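Local atomic coordinates of proteasome accessory factor B/C (PafBC) (Paenarthrobacter aurescens, PDB entry 6SJ9), a protein that probably acts as a transcriptional regulator of the bacterial DNA damage response, combining winged helix-turn-helix DNA-binding modules with WYL domains. Residues L587-L599 with F631-P644. Numbering follows the deposited sequence.
Sequences LVCLELTRQGAGL and FVSQHGGSVRILEP
Cys589 O is gripped by two backbone amides of the facing strand: Leu642 N at 2.9 Å and, through a weak bond, Glu643 N. This doubling is a classic beta bulge in the antiparallel pairing of strands 587-592 and 639-643, the first and the outermost fourth strand of the ferredoxin-like WCX domain. Cys589 N answers with an almost straight bond to Glu643 O (2.8 Å, 173°). Past the bulge, Glu591 and Arg640 form a hydrogen-bonded pair whose side chains run side by side. Arg640 CG sits between its backbone N and carbonyl carbon (chi1 62°), which lays that carbon against Glu591 CB; the salt bridge from Glu591 OE1 to Arg640 NH1 is long, 3.5 Å, and NH1 also donates to Pro325 O. On the other face, Leu590 CD1 meets Phe631 CE2 at 3.9 Å, tying the strand to helix 627-634. The His635 ring lies between Gln634 CG over one face and Leu599 CD1 over the other, and Phe631 O accepts from both His635 N and His635 ND1. Replacing this imidazole with an alanine is likely to leave Leu599 CD1 without the flat surface it rests on and Phe631 O with the backbone donor alone. The type I' turn from His635 to Ser638 then leads the chain into strand 639-643. Leu599 CD1 also touches Val639 CG2 at 3.5 Å.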
ATOM      1  N   LEU A 587     -13.642  -9.546 -14.738  1.00 57.70           N
ATOM      2  CA  LEU A 587     -14.795  -9.243 -13.898  1.00 58.38           C
ATOM      3  C   LEU A 587     -15.252 -10.480 -13.122  1.00 58.20           C
ATOM      4  O   LEU A 587     -15.380 -11.566 -13.691  1.00 60.00           O
ATOM      5  CB  LEU A 587     -15.908  -8.685 -14.784  1.00 62.47           C
ATOM      6  CG  LEU A 587     -17.137  -8.065 -14.124  1.00 66.69           C
ATOM      7  CD1 LEU A 587     -18.168  -9.117 -13.739  1.00 68.66           C
ATOM      8  CD2 LEU A 587     -16.714  -7.194 -12.916  1.00 65.23           C
ATOM      9  N   VAL A 588     -15.390 -10.349 -11.808  1.00 56.84           N
ATOM     10  CA  VAL A 588     -15.659 -11.482 -10.929  1.00 57.42           C
ATOM     11  C   VAL A 588     -16.797 -11.093 -10.000  1.00 58.84           C
ATOM     12  O   VAL A 588     -16.896  -9.937  -9.585  1.00 59.64           O
ATOM     13  CB  VAL A 588     -14.416 -11.895 -10.119  1.00 56.09           C
ATOM     14  CG1 VAL A 588     -14.747 -13.010  -9.177  1.00 54.62           C
ATOM     15  CG2 VAL A 588     -13.268 -12.281 -11.043  1.00 54.81           C
ATOM     16  N   CYS A 589     -17.701 -12.021  -9.742  1.00 59.55           N
ATOM     17  CA  CYS A 589     -18.777 -11.832  -8.781  1.00 59.77           C
ATOM     18  C   CYS A 589     -18.450 -12.658  -7.544  1.00 60.62           C
ATOM     19  O   CYS A 589     -18.199 -13.859  -7.660  1.00 62.42           O
ATOM     20  CB  CYS A 589     -20.116 -12.248  -9.390  1.00 64.39           C
ATOM     21  SG  CYS A 589     -21.466 -11.951  -8.286  1.00 70.28           S
ATOM     22  N   LEU A 590     -18.390 -12.001  -6.381  1.00 58.06           N
ATOM     23  CA  LEU A 590     -17.998 -12.586  -5.103  1.00 54.39           C
ATOM     24  C   LEU A 590     -19.196 -12.622  -4.178  1.00 53.91           C
ATOM     25  O   LEU A 590     -20.075 -11.765  -4.273  1.00 54.14           O
ATOM     26  CB  LEU A 590     -16.898 -11.750  -4.391  1.00 50.03           C
ATOM     27  CG  LEU A 590     -15.589 -11.473  -5.093  1.00 47.66           C
ATOM     28  CD1 LEU A 590     -14.676 -10.543  -4.263  1.00 48.46           C
ATOM     29  CD2 LEU A 590     -14.888 -12.752  -5.467  1.00 51.64           C
ATOM     30  N   GLU A 591     -19.205 -13.580  -3.251  1.00 56.11           N
ATOM     31  CA  GLU A 591     -19.990 -13.463  -2.029  1.00 55.05           C
ATOM     32  C   GLU A 591     -19.032 -13.228  -0.861  1.00 54.35           C
ATOM     33  O   GLU A 591     -18.022 -13.919  -0.730  1.00 52.86           O
ATOM     34  CB  GLU A 591     -20.843 -14.691  -1.742  1.00 56.76           C
ATOM     35  CG  GLU A 591     -21.633 -14.537  -0.435  1.00 60.17           C
ATOM     36  CD  GLU A 591     -22.568 -15.700  -0.152  1.00 64.16           C
ATOM     37  OE1 GLU A 591     -22.632 -16.626  -0.982  1.00 66.60           O
ATOM     38  OE2 GLU A 591     -23.220 -15.701   0.909  1.00 65.01           O
ATOM     39  N   LEU A 592     -19.355 -12.245  -0.035  1.00 53.83           N
ATOM     40  CA  LEU A 592     -18.602 -11.860   1.143  1.00 51.59           C
ATOM     41  C   LEU A 592     -19.435 -12.118   2.385  1.00 52.11           C
ATOM     42  O   LEU A 592     -20.636 -11.836   2.399  1.00 52.40           O
ATOM     43  CB  LEU A 592     -18.225 -10.364   1.078  1.00 49.83           C
ATOM     44  CG  LEU A 592     -17.443  -9.906  -0.170  1.00 51.13           C
ATOM     45  CD1 LEU A 592     -17.234  -8.420  -0.190  1.00 48.40           C
ATOM     46  CD2 LEU A 592     -16.094 -10.613  -0.294  1.00 50.90           C
ATOM     47  N   THR A 593     -18.800 -12.628   3.433  1.00 55.64           N
ATOM     48  CA  THR A 593     -19.417 -12.647   4.755  1.00 56.13           C
ATOM     49  C   THR A 593     -19.391 -11.254   5.386  1.00 55.11           C
ATOM     50  O   THR A 593     -18.675 -10.360   4.937  1.00 50.58           O
ATOM     51  CB  THR A 593     -18.677 -13.611   5.666  1.00 60.74           C
ATOM     52  OG1 THR A 593     -17.344 -13.115   5.864  1.00 63.45           O
ATOM     53  CG2 THR A 593     -18.627 -15.042   5.054  1.00 62.61           C
ATOM     54  N   ARG A 594     -20.190 -11.077   6.449  1.00 59.15           N
ATOM     55  CA  ARG A 594     -20.183  -9.811   7.175  1.00 59.68           C
ATOM     56  C   ARG A 594     -18.795  -9.494   7.698  1.00 57.38           C
ATOM     57  O   ARG A 594     -18.288  -8.379   7.518  1.00 52.79           O
ATOM     58  CB  ARG A 594     -21.169  -9.850   8.345  1.00 65.65           C
ATOM     59  CG  ARG A 594     -21.260  -8.489   9.012  1.00 67.58           C
ATOM     60  CD  ARG A 594     -22.166  -8.389  10.247  1.00 71.82           C
ATOM     61  NE  ARG A 594     -22.458  -6.958  10.423  1.00 76.43           N
ATOM     62  CZ  ARG A 594     -21.671  -6.071  11.048  1.00 78.10           C
ATOM     63  NH1 ARG A 594     -20.526  -6.454  11.621  1.00 73.32           N
ATOM     64  NH2 ARG A 594     -22.030  -4.783  11.099  1.00 80.97           N
ATOM     65  N   GLN A 595     -18.106 -10.514   8.202  1.00 57.28           N
ATOM     66  CA  GLN A 595     -16.784 -10.294   8.752  1.00 57.94           C
ATOM     67  C   GLN A 595     -15.850  -9.706   7.723  1.00 54.85           C
ATOM     68  O   GLN A 595     -15.058  -8.815   8.059  1.00 53.37           O
ATOM     69  CB  GLN A 595     -16.203 -11.603   9.265  1.00 67.21           C
ATOM     70  CG  GLN A 595     -15.095 -11.447  10.295  1.00 71.74           C
ATOM     71  CD  GLN A 595     -14.791 -12.762  10.983  1.00 79.50           C
ATOM     72  OE1 GLN A 595     -15.466 -13.770  10.730  1.00 85.98           O
ATOM     73  NE2 GLN A 595     -13.768 -12.773  11.845  1.00 77.93           N
ATOM     74  N   GLY A 596     -15.953 -10.161   6.461  1.00 54.27           N
ATOM     75  CA  GLY A 596     -15.158  -9.680   5.329  1.00 50.60           C
ATOM     76  C   GLY A 596     -15.801  -8.630   4.402  1.00 51.07           C
ATOM     77  O   GLY A 596     -15.357  -8.428   3.264  1.00 47.31           O
ATOM     78  N   ALA A 597     -16.851  -7.955   4.862  1.00 45.01           N
ATOM     79  CA  ALA A 597     -17.561  -7.048   3.972  1.00 49.29           C
ATOM     80  C   ALA A 597     -16.655  -5.918   3.487  1.00 48.70           C
ATOM     81  O   ALA A 597     -16.875  -5.371   2.402  1.00 47.74           O
ATOM     82  CB  ALA A 597     -18.807  -6.501   4.686  1.00 49.75           C
ATOM     83  N   GLY A 598     -15.644  -5.553   4.280  1.00 50.33           N
ATOM     84  CA  GLY A 598     -14.692  -4.510   3.894  1.00 48.61           C
ATOM     85  C   GLY A 598     -13.906  -4.772   2.616  1.00 46.46           C
ATOM     86  O   GLY A 598     -13.413  -3.817   1.987  1.00 42.92           O
ATOM     87  N   LEU A 599     -13.800  -6.029   2.185  1.00 44.00           N
ATOM     88  CA  LEU A 599     -13.079  -6.289   0.938  1.00 42.74           C
ATOM     89  C   LEU A 599     -13.741  -5.636  -0.277  1.00 43.37           C
ATOM     90  O   LEU A 599     -13.046  -5.288  -1.241  1.00 43.39           O
ATOM     91  CB  LEU A 599     -12.927  -7.787   0.758  1.00 48.25           C
ATOM     92  CG  LEU A 599     -12.130  -8.419   1.902  1.00 45.85           C
ATOM     93  CD1 LEU A 599     -12.156  -9.878   1.746  1.00 45.74           C
ATOM     94  CD2 LEU A 599     -10.650  -7.922   1.848  1.00 43.61           C
ATOM     95  N   PHE A 631      -6.091 -14.696  -3.242  1.00 45.00           N
ATOM     96  CA  PHE A 631      -7.081 -13.855  -2.573  1.00 44.19           C
ATOM     97  C   PHE A 631      -8.092 -14.696  -1.790  1.00 51.10           C
ATOM     98  O   PHE A 631      -8.276 -14.501  -0.581  1.00 48.42           O
ATOM     99  CB  PHE A 631      -7.777 -12.995  -3.625  1.00 46.44           C
ATOM    100  CG  PHE A 631      -8.867 -12.092  -3.081  1.00 50.35           C
ATOM    101  CD1 PHE A 631      -8.548 -10.950  -2.362  1.00 46.96           C
ATOM    102  CD2 PHE A 631     -10.216 -12.390  -3.291  1.00 52.80           C
ATOM    103  CE1 PHE A 631      -9.545 -10.114  -1.867  1.00 50.48           C
ATOM    104  CE2 PHE A 631     -11.207 -11.568  -2.782  1.00 53.06           C
ATOM    105  CZ  PHE A 631     -10.868 -10.422  -2.076  1.00 52.48           C
ATOM    106  N   VAL A 632      -8.685 -15.723  -2.435  1.00 53.56           N
ATOM    107  CA  VAL A 632      -9.756 -16.464  -1.766  1.00 47.94           C
ATOM    108  C   VAL A 632      -9.182 -17.299  -0.621  1.00 52.06           C
ATOM    109  O   VAL A 632      -9.781 -17.401   0.464  1.00 52.05           O
ATOM    110  CB  VAL A 632     -10.537 -17.350  -2.765  1.00 46.63           C
ATOM    111  CG1 VAL A 632     -11.534 -18.235  -2.036  1.00 45.69           C
ATOM    112  CG2 VAL A 632     -11.231 -16.525  -3.848  1.00 45.86           C
ATOM    113  N   SER A 633      -8.045 -17.960  -0.849  1.00 52.96           N
ATOM    114  CA  SER A 633      -7.523 -18.779   0.240  1.00 53.28           C
ATOM    115  C   SER A 633      -6.978 -17.904   1.359  1.00 49.95           C
ATOM    116  O   SER A 633      -7.166 -18.219   2.533  1.00 53.89           O
ATOM    117  CB  SER A 633      -6.450 -19.764  -0.257  1.00 56.34           C
ATOM    118  OG  SER A 633      -5.272 -19.109  -0.717  1.00 57.69           O
ATOM    119  N   GLN A 634      -6.377 -16.756   1.027  1.00 48.42           N
ATOM    120  CA  GLN A 634      -5.917 -15.855   2.084  1.00 48.76           C
ATOM    121  C   GLN A 634      -7.034 -15.560   3.068  1.00 50.56           C
ATOM    122  O   GLN A 634      -6.876 -15.717   4.283  1.00 53.13           O
ATOM    123  CB  GLN A 634      -5.410 -14.536   1.496  1.00 46.38           C
ATOM    124  CG  GLN A 634      -5.084 -13.578   2.594  1.00 44.11           C
ATOM    125  CD  GLN A 634      -4.499 -12.287   2.104  1.00 42.85           C
ATOM    126  OE1 GLN A 634      -4.021 -12.197   0.985  1.00 45.89           O
ATOM    127  NE2 GLN A 634      -4.553 -11.267   2.946  1.00 42.85           N
ATOM    128  N   HIS A 635      -8.196 -15.216   2.558  1.00 49.98           N
ATOM    129  CA  HIS A 635      -9.256 -14.714   3.420  1.00 51.66           C
ATOM    130  C   HIS A 635     -10.110 -15.812   4.034  1.00 54.87           C
ATOM    131  O   HIS A 635     -11.076 -15.504   4.737  1.00 56.52           O
ATOM    132  CB  HIS A 635     -10.091 -13.710   2.629  1.00 50.08           C
ATOM    133  CG  HIS A 635      -9.347 -12.443   2.421  1.00 46.29           C
ATOM    134  ND1 HIS A 635      -8.793 -12.099   1.208  1.00 47.25           N
ATOM    135  CD2 HIS A 635      -8.951 -11.497   3.306  1.00 45.83           C
ATOM    136  CE1 HIS A 635      -8.128 -10.961   1.344  1.00 48.13           C
ATOM    137  NE2 HIS A 635      -8.209 -10.575   2.607  1.00 45.52           N
ATOM    138  N   GLY A 636      -9.773 -17.072   3.792  1.00 57.13           N
ATOM    139  CA  GLY A 636     -10.169 -18.160   4.680  1.00 57.52           C
ATOM    140  C   GLY A 636     -11.633 -18.241   5.064  1.00 57.00           C
ATOM    141  O   GLY A 636     -11.949 -18.377   6.246  1.00 56.66           O
ATOM    142  N   GLY A 637     -12.531 -18.213   4.081  1.00 57.87           N
ATOM    143  CA  GLY A 637     -13.951 -18.343   4.339  1.00 62.12           C
ATOM    144  C   GLY A 637     -14.757 -17.056   4.275  1.00 61.52           C
ATOM    145  O   GLY A 637     -15.980 -17.122   4.217  1.00 63.73           O
ATOM    146  N   SER A 638     -14.133 -15.895   4.258  1.00 59.78           N
ATOM    147  CA  SER A 638     -14.956 -14.698   4.156  1.00 56.94           C
ATOM    148  C   SER A 638     -15.273 -14.345   2.707  1.00 53.90           C
ATOM    149  O   SER A 638     -16.108 -13.459   2.455  1.00 54.19           O
ATOM    150  CB  SER A 638     -14.262 -13.538   4.853  1.00 55.13           C
ATOM    151  OG  SER A 638     -13.167 -13.178   4.062  1.00 57.65           O
ATOM    152  N   VAL A 639     -14.700 -15.078   1.755  1.00 51.18           N
ATOM    153  CA  VAL A 639     -14.877 -14.834   0.332  1.00 51.83           C
ATOM    154  C   VAL A 639     -15.144 -16.138  -0.390  1.00 52.70           C
ATOM    155  O   VAL A 639     -14.552 -17.171  -0.068  1.00 54.58           O
ATOM    156  CB  VAL A 639     -13.636 -14.192  -0.305  1.00 56.30           C
ATOM    157  CG1 VAL A 639     -13.984 -13.740  -1.688  1.00 59.03           C
ATOM    158  CG2 VAL A 639     -13.167 -13.026   0.517  1.00 58.46           C
ATOM    159  N   ARG A 640     -16.002 -16.075  -1.401  1.00 52.55           N
ATOM    160  CA  ARG A 640     -16.141 -17.146  -2.367  1.00 57.40           C
ATOM    161  C   ARG A 640     -16.374 -16.526  -3.734  1.00 61.45           C
ATOM    162  O   ARG A 640     -16.848 -15.385  -3.846  1.00 59.46           O
ATOM    163  CB  ARG A 640     -17.290 -18.095  -1.958  1.00 57.80           C
ATOM    164  CG  ARG A 640     -18.672 -17.410  -1.913  1.00 56.28           C
ATOM    165  CD  ARG A 640     -19.858 -18.395  -1.503  1.00 63.15           C
ATOM    166  NE  ARG A 640     -20.010 -19.560  -2.364  1.00 67.81           N
ATOM    167  CZ  ARG A 640     -21.117 -20.317  -2.427  1.00 71.70           C
ATOM    168  NH1 ARG A 640     -22.195 -20.028  -1.696  1.00 68.23           N
ATOM    169  NH2 ARG A 640     -21.136 -21.383  -3.214  1.00 71.59           N
ATOM    170  N   ILE A 641     -16.014 -17.269  -4.772  1.00 63.05           N
ATOM    171  CA  ILE A 641     -16.239 -16.849  -6.151  1.00 63.48           C
ATOM    172  C   ILE A 641     -17.543 -17.488  -6.642  1.00 64.33           C
ATOM    173  O   ILE A 641     -17.711 -18.708  -6.552  1.00 63.13           O
ATOM    174  CB  ILE A 641     -15.059 -17.221  -7.060  1.00 64.42           C
ATOM    175  CG1 ILE A 641     -13.784 -16.550  -6.579  1.00 63.18           C
ATOM    176  CG2 ILE A 641     -15.320 -16.743  -8.465  1.00 67.93           C
ATOM    177  CD1 ILE A 641     -12.577 -17.130  -7.176  1.00 62.65           C
ATOM    178  N   LEU A 642     -18.492 -16.654  -7.086  1.00 65.80           N
ATOM    179  CA  LEU A 642     -19.744 -17.129  -7.679  1.00 70.49           C
ATOM    180  C   LEU A 642     -19.657 -17.278  -9.198  1.00 73.19           C
ATOM    181  O   LEU A 642     -20.050 -18.306  -9.745  1.00 74.73           O
ATOM    182  CB  LEU A 642     -20.875 -16.147  -7.326  1.00 63.87           C
ATOM    183  CG  LEU A 642     -21.034 -15.914  -5.819  1.00 58.68           C
ATOM    184  CD1 LEU A 642     -22.168 -14.996  -5.515  1.00 60.17           C
ATOM    185  CD2 LEU A 642     -21.266 -17.235  -5.132  1.00 56.36           C
ATOM    186  N   GLU A 643     -19.083 -16.290  -9.882  1.00 74.79           N
ATOM    187  CA  GLU A 643     -18.960 -16.233 -11.333  1.00 77.89           C
ATOM    188  C   GLU A 643     -17.693 -15.489 -11.688  1.00 74.08           C
ATOM    189  O   GLU A 643     -17.346 -14.508 -11.020  1.00 74.85           O
ATOM    190  CB  GLU A 643     -20.147 -15.512 -11.988  1.00 85.85           C
ATOM    191  CG  GLU A 643     -21.445 -16.246 -11.943  1.00 96.74           C
ATOM    192  CD  GLU A 643     -22.523 -15.523 -12.733  1.00103.62           C
ATOM    193  OE1 GLU A 643     -22.234 -14.415 -13.255  1.00102.80           O
ATOM    194  OE2 GLU A 643     -23.629 -16.102 -12.886  1.00107.98           O
ATOM    195  N   PRO A 644     -17.036 -15.859 -12.779  1.00 72.50           N
ATOM    196  CA  PRO A 644     -17.457 -16.927 -13.680  1.00 72.36           C
ATOM    197  C   PRO A 644     -17.064 -18.307 -13.165  1.00 73.66           C
ATOM    198  O   PRO A 644     -16.171 -18.425 -12.329  1.00 74.93           O
ATOM    199  CB  PRO A 644     -16.734 -16.577 -14.974  1.00 71.01           C
ATOM    200  CG  PRO A 644     -15.495 -15.850 -14.515  1.00 69.19           C
ATOM    201  CD  PRO A 644     -15.961 -15.037 -13.357  1.00 68.14           C
TER